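Local coordinates for protein predicted ATPase involved in replication control, Cdc46/Mcm family (Methanopyrus kandleri AV19, PDB 3F8T) that is a homolog of the MCM replicative helicases and probably binds ATP and single-stranded DNA, at residues A[52-60]-A[95-106]. The protein carries 2 engineered substitutions. Sequence-based numbering, arbitrary orientation.
Sequences GKPVVLDLR and RVRFRGLPHRFR
Val55 N donates to Arg95 O and Val55 O accepts from Arg97 N, the first two links of a two-stranded parallel sheet in the MCM-like N-terminal domain. Strands 55-58 and 96-99 run at 22° to each other, and the chain between them is mostly helix, so the two adjacent strands are linked through helices 64-72 and 74-88 in a beta-alpha-beta crossover. Leu57 takes the next two bonds, from its N to Arg97 O and from Arg99 N to its O; Leu59 N, bonded to Arg99 O, closes the series.

One face is apolar: Leu57 CD2 lies 4.0 Å from Phe98 CE2, meeting the ring obliquely, while Val55 and Val96 pack on helix 74-88. Just past the strands, Leu59 CD1 reaches Pro102 CD, and Leu59 and Phe98 both touch Leu118 of strand 118-130, in the OB-fold region.

Val56, Arg97, Asp58 and Arg99 make up the other face. Just before the strands, Arg95 starts with CB against Pro54 CB (3.8 Å), then bends at chi2 and chi3 (-139° and -58°), which folds the guanidinium back over the proline. Its CZ and NH2 approach Pro54 CG, NH2 at 3.4 Å, with that carbon above one face near the rim; NH1 points in the guanidinium plane to Gly52 O at 2.9 Å. Pro54 CB also meets Arg97 CG. Arg99 CG touches Val56 CG1, its guanidinium has Val56 CG2 over one face, and its NE is salt-bridged to Glu176.

Asp58 OD1 accepts from Arg60 N in an Asx turn, and OD2 holds Arg60 NH1 in a salt bridge. Thus steadied, the Arg60 guanidinium sets its face on Gly100 CA, 3.5 Å from Arg60 CZ.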
loop_
_atom_site.group_PDB
_atom_site.type_symbol
_atom_site.label_atom_id
_atom_site.label_comp_id
_atom_site.label_asym_id
_atom_site.label_seq_id
_atom_site.Cartn_x
_atom_site.Cartn_y
_atom_site.Cartn_z
ATOM N N GLY A 52 11.309 -27.703 -18.894
ATOM C CA GLY A 52 11.633 -27.169 -17.577
ATOM C C GLY A 52 10.447 -26.691 -16.753
ATOM O O GLY A 52 10.622 -26.337 -15.590
ATOM N N LYS A 53 9.253 -26.679 -17.355
ATOM C CA LYS A 53 8.019 -26.244 -16.689
ATOM C C LYS A 53 7.639 -27.238 -15.587
ATOM O O LYS A 53 7.824 -28.443 -15.750
ATOM C CB LYS A 53 6.862 -26.122 -17.694
ATOM C CG LYS A 53 6.970 -24.964 -18.698
ATOM C CD LYS A 53 6.182 -23.724 -18.260
ATOM C CE LYS A 53 6.515 -22.505 -19.141
ATOM N NZ LYS A 53 7.917 -22.009 -18.898
ATOM N N PRO A 54 7.130 -26.736 -14.451
ATOM C CA PRO A 54 6.784 -27.657 -13.372
ATOM C C PRO A 54 5.570 -28.504 -13.729
ATOM O O PRO A 54 4.751 -28.104 -14.560
ATOM C CB PRO A 54 6.441 -26.723 -12.207
ATOM C CG PRO A 54 7.004 -25.381 -12.595
ATOM C CD PRO A 54 6.872 -25.336 -14.071
ATOM N N VAL A 55 5.469 -29.676 -13.114
ATOM C CA VAL A 55 4.268 -30.473 -13.248
ATOM C C VAL A 55 3.210 -29.798 -12.377
ATOM O O VAL A 55 3.508 -29.331 -11.280
ATOM C CB VAL A 55 4.521 -31.943 -12.868
ATOM C CG1 VAL A 55 3.306 -32.781 -13.146
ATOM C CG2 VAL A 55 5.698 -32.477 -13.680
ATOM N N VAL A 56 1.988 -29.711 -12.887
ATOM C CA VAL A 56 0.944 -28.920 -12.241
ATOM C C VAL A 56 -0.243 -29.796 -11.874
ATOM O O VAL A 56 -0.739 -30.561 -12.702
ATOM C CB VAL A 56 0.476 -27.743 -13.164
ATOM C CG1 VAL A 56 -0.860 -27.185 -12.716
ATOM C CG2 VAL A 56 1.518 -26.626 -13.186
ATOM N N LEU A 57 -0.683 -29.698 -10.623
ATOM C CA LEU A 57 -1.928 -30.331 -10.210
ATOM C C LEU A 57 -2.954 -29.258 -9.899
ATOM O O LEU A 57 -2.787 -28.503 -8.959
ATOM C CB LEU A 57 -1.736 -31.251 -8.990
ATOM C CG LEU A 57 -3.007 -31.834 -8.327
ATOM C CD1 LEU A 57 -3.873 -32.658 -9.300
ATOM C CD2 LEU A 57 -2.634 -32.680 -7.124
ATOM N N ASP A 58 -4.010 -29.205 -10.708
ATOM C CA ASP A 58 -5.121 -28.305 -10.452
ATOM C C ASP A 58 -6.159 -29.071 -9.648
ATOM O O ASP A 58 -6.843 -29.974 -10.171
ATOM C CB ASP A 58 -5.719 -27.756 -11.753
ATOM C CG ASP A 58 -6.702 -26.625 -11.504
ATOM O OD1 ASP A 58 -7.495 -26.741 -10.559
ATOM O OD2 ASP A 58 -6.694 -25.617 -12.248
ATOM N N LEU A 59 -6.254 -28.708 -8.370
ATOM C CA LEU A 59 -7.110 -29.388 -7.403
ATOM C C LEU A 59 -8.601 -29.332 -7.713
ATOM O O LEU A 59 -9.369 -30.167 -7.228
ATOM C CB LEU A 59 -6.843 -28.823 -6.000
ATOM C CG LEU A 59 -5.430 -29.110 -5.475
ATOM C CD1 LEU A 59 -5.163 -28.355 -4.170
ATOM C CD2 LEU A 59 -5.220 -30.619 -5.295
ATOM N N ARG A 60 -9.019 -28.360 -8.521
ATOM C CA ARG A 60 -10.434 -28.261 -8.920
ATOM C C ARG A 60 -10.808 -29.388 -9.867
ATOM O O ARG A 60 -11.999 -29.623 -10.116
ATOM C CB ARG A 60 -10.703 -26.960 -9.660
ATOM C CG ARG A 60 -10.381 -25.714 -8.930
ATOM C CD ARG A 60 -9.654 -24.853 -9.954
ATOM N NE ARG A 60 -9.531 -23.476 -9.578
ATOM C CZ ARG A 60 -8.544 -22.684 -9.982
ATOM N NH1 ARG A 60 -7.556 -23.141 -10.757
ATOM N NH2 ARG A 60 -8.544 -21.434 -9.580
ATOM N N ARG A 95 9.958 -30.233 -10.324
ATOM C CA ARG A 95 9.191 -29.176 -9.688
ATOM C C ARG A 95 7.704 -29.443 -9.832
ATOM O O ARG A 95 7.229 -29.848 -10.896
ATOM C CB ARG A 95 9.564 -27.803 -10.253
ATOM C CG ARG A 95 11.068 -27.535 -10.264
ATOM C CD ARG A 95 11.424 -26.099 -9.846
ATOM N NE ARG A 95 10.822 -25.030 -10.654
ATOM C CZ ARG A 95 10.712 -25.007 -11.983
ATOM N NH1 ARG A 95 11.173 -26.002 -12.730
ATOM N NH2 ARG A 95 10.140 -23.964 -12.572
ATOM N N VAL A 96 6.989 -29.234 -8.733
ATOM C CA VAL A 96 5.556 -29.474 -8.672
ATOM C C VAL A 96 4.854 -28.210 -8.196
ATOM O O VAL A 96 5.310 -27.538 -7.267
ATOM C CB VAL A 96 5.221 -30.687 -7.745
ATOM C CG1 VAL A 96 3.726 -30.765 -7.459
ATOM C CG2 VAL A 96 5.708 -31.991 -8.381
ATOM N N ARG A 97 3.752 -27.879 -8.859
ATOM C CA ARG A 97 2.951 -26.732 -8.478
ATOM C C ARG A 97 1.522 -27.197 -8.260
ATOM O O ARG A 97 1.059 -28.147 -8.903
ATOM C CB ARG A 97 2.996 -25.654 -9.565
ATOM C CG ARG A 97 4.396 -25.060 -9.841
ATOM C CD ARG A 97 4.927 -24.207 -8.676
ATOM N NE ARG A 97 6.218 -23.593 -8.986
ATOM C CZ ARG A 97 7.391 -23.993 -8.495
ATOM N NH1 ARG A 97 7.460 -25.011 -7.648
ATOM N NH2 ARG A 97 8.505 -23.359 -8.847
ATOM N N PHE A 98 0.830 -26.531 -7.350
ATOM C CA PHE A 98 -0.576 -26.798 -7.139
ATOM C C PHE A 98 -1.368 -25.547 -7.499
ATOM O O PHE A 98 -0.954 -24.422 -7.193
ATOM C CB PHE A 98 -0.851 -27.202 -5.687
ATOM C CG PHE A 98 -0.095 -28.425 -5.227
ATOM C CD1 PHE A 98 1.203 -28.311 -4.718
ATOM C CD2 PHE A 98 -0.693 -29.686 -5.266
ATOM C CE1 PHE A 98 1.906 -29.443 -4.271
ATOM C CE2 PHE A 98 -0.001 -30.826 -4.818
ATOM C CZ PHE A 98 1.300 -30.700 -4.327
ATOM N N ARG A 99 -2.508 -25.756 -8.150
ATOM C CA ARG A 99 -3.438 -24.678 -8.452
ATOM C C ARG A 99 -4.787 -25.043 -7.856
ATOM O O ARG A 99 -5.060 -26.223 -7.578
ATOM C CB ARG A 99 -3.565 -24.479 -9.971
ATOM C CG ARG A 99 -2.230 -24.355 -10.724
ATOM C CD ARG A 99 -1.513 -23.033 -10.415
ATOM N NE ARG A 99 -0.055 -23.106 -10.581
ATOM C CZ ARG A 99 0.604 -22.895 -11.725
ATOM N NH1 ARG A 99 -0.051 -22.601 -12.842
ATOM N NH2 ARG A 99 1.934 -22.988 -11.754
ATOM N N GLY A 100 -5.623 -24.029 -7.653
ATOM C CA GLY A 100 -7.007 -24.246 -7.262
ATOM C C GLY A 100 -7.189 -24.745 -5.849
ATOM O O GLY A 100 -7.987 -25.652 -5.609
ATOM N N LEU A 101 -6.451 -24.153 -4.909
ATOM C CA LEU A 101 -6.637 -24.415 -3.480
ATOM C C LEU A 101 -8.082 -24.219 -3.062
ATOM O O LEU A 101 -8.677 -23.201 -3.413
ATOM C CB LEU A 101 -5.763 -23.473 -2.634
ATOM C CG LEU A 101 -4.293 -23.817 -2.415
ATOM C CD1 LEU A 101 -3.550 -23.914 -3.744
ATOM C CD2 LEU A 101 -3.638 -22.765 -1.508
ATOM N N PRO A 102 -8.661 -25.191 -2.326
ATOM C CA PRO A 102 -9.947 -24.938 -1.671
ATOM C C PRO A 102 -9.885 -23.665 -0.819
ATOM O O PRO A 102 -8.836 -23.333 -0.248
ATOM C CB PRO A 102 -10.147 -26.171 -0.793
ATOM C CG PRO A 102 -9.398 -27.250 -1.492
ATOM C CD PRO A 102 -8.178 -26.563 -2.075
ATOM N N HIS A 103 -11.015 -22.968 -0.741
ATOM C CA HIS A 103 -11.062 -21.610 -0.204
ATOM C C HIS A 103 -10.504 -21.464 1.214
ATOM O O HIS A 103 -9.868 -20.452 1.531
ATOM C CB HIS A 103 -12.483 -21.043 -0.298
ATOM C CG HIS A 103 -12.570 -19.591 0.057
ATOM N ND1 HIS A 103 -12.258 -18.586 -0.834
ATOM C CD2 HIS A 103 -12.910 -18.975 1.214
ATOM C CE1 HIS A 103 -12.416 -17.413 -0.247
ATOM N NE2 HIS A 103 -12.811 -17.620 0.997
ATOM N N ARG A 104 -10.714 -22.480 2.048
ATOM C CA ARG A 104 -10.262 -22.446 3.443
ATOM C C ARG A 104 -8.738 -22.504 3.611
ATOM O O ARG A 104 -8.223 -22.178 4.685
ATOM C CB ARG A 104 -10.936 -23.550 4.273
ATOM C CG ARG A 104 -10.635 -24.945 3.803
ATOM C CD ARG A 104 -10.990 -26.012 4.828
ATOM N NE ARG A 104 -9.948 -26.177 5.840
ATOM C CZ ARG A 104 -9.612 -27.344 6.384
ATOM N NH1 ARG A 104 -10.217 -28.462 5.995
ATOM N NH2 ARG A 104 -8.653 -27.400 7.304
ATOM N N PHE A 105 -8.022 -22.917 2.562
ATOM C CA PHE A 105 -6.556 -22.988 2.615
ATOM C C PHE A 105 -5.890 -21.703 2.092
ATOM O O PHE A 105 -4.655 -21.589 2.085
ATOM C CB PHE A 105 -6.031 -24.208 1.842
ATOM C CG PHE A 105 -6.514 -25.531 2.387
ATOM C CD1 PHE A 105 -7.713 -26.082 1.944
ATOM C CD2 PHE A 105 -5.769 -26.224 3.336
ATOM C CE1 PHE A 105 -8.170 -27.314 2.455
ATOM C CE2 PHE A 105 -6.215 -27.448 3.845
ATOM C CZ PHE A 105 -7.419 -27.988 3.394
ATOM N N ARG A 106 -6.705 -20.746 1.658
ATOM C CA ARG A 106 -6.189 -19.495 1.071
ATOM C C ARG A 106 -6.181 -18.349 2.082
ATOM O O ARG A 106 -7.087 -18.242 2.916
ATOM C CB ARG A 106 -7.014 -19.078 -0.151
ATOM C CG ARG A 106 -7.074 -20.107 -1.270
ATOM C CD ARG A 106 -7.589 -19.478 -2.556
ATOM N NE ARG A 106 -8.176 -20.472 -3.451
ATOM C CZ ARG A 106 -8.354 -20.302 -4.762
ATOM N NH1 ARG A 106 -7.976 -19.169 -5.354
ATOM N NH2 ARG A 106 -8.899 -21.275 -5.490
#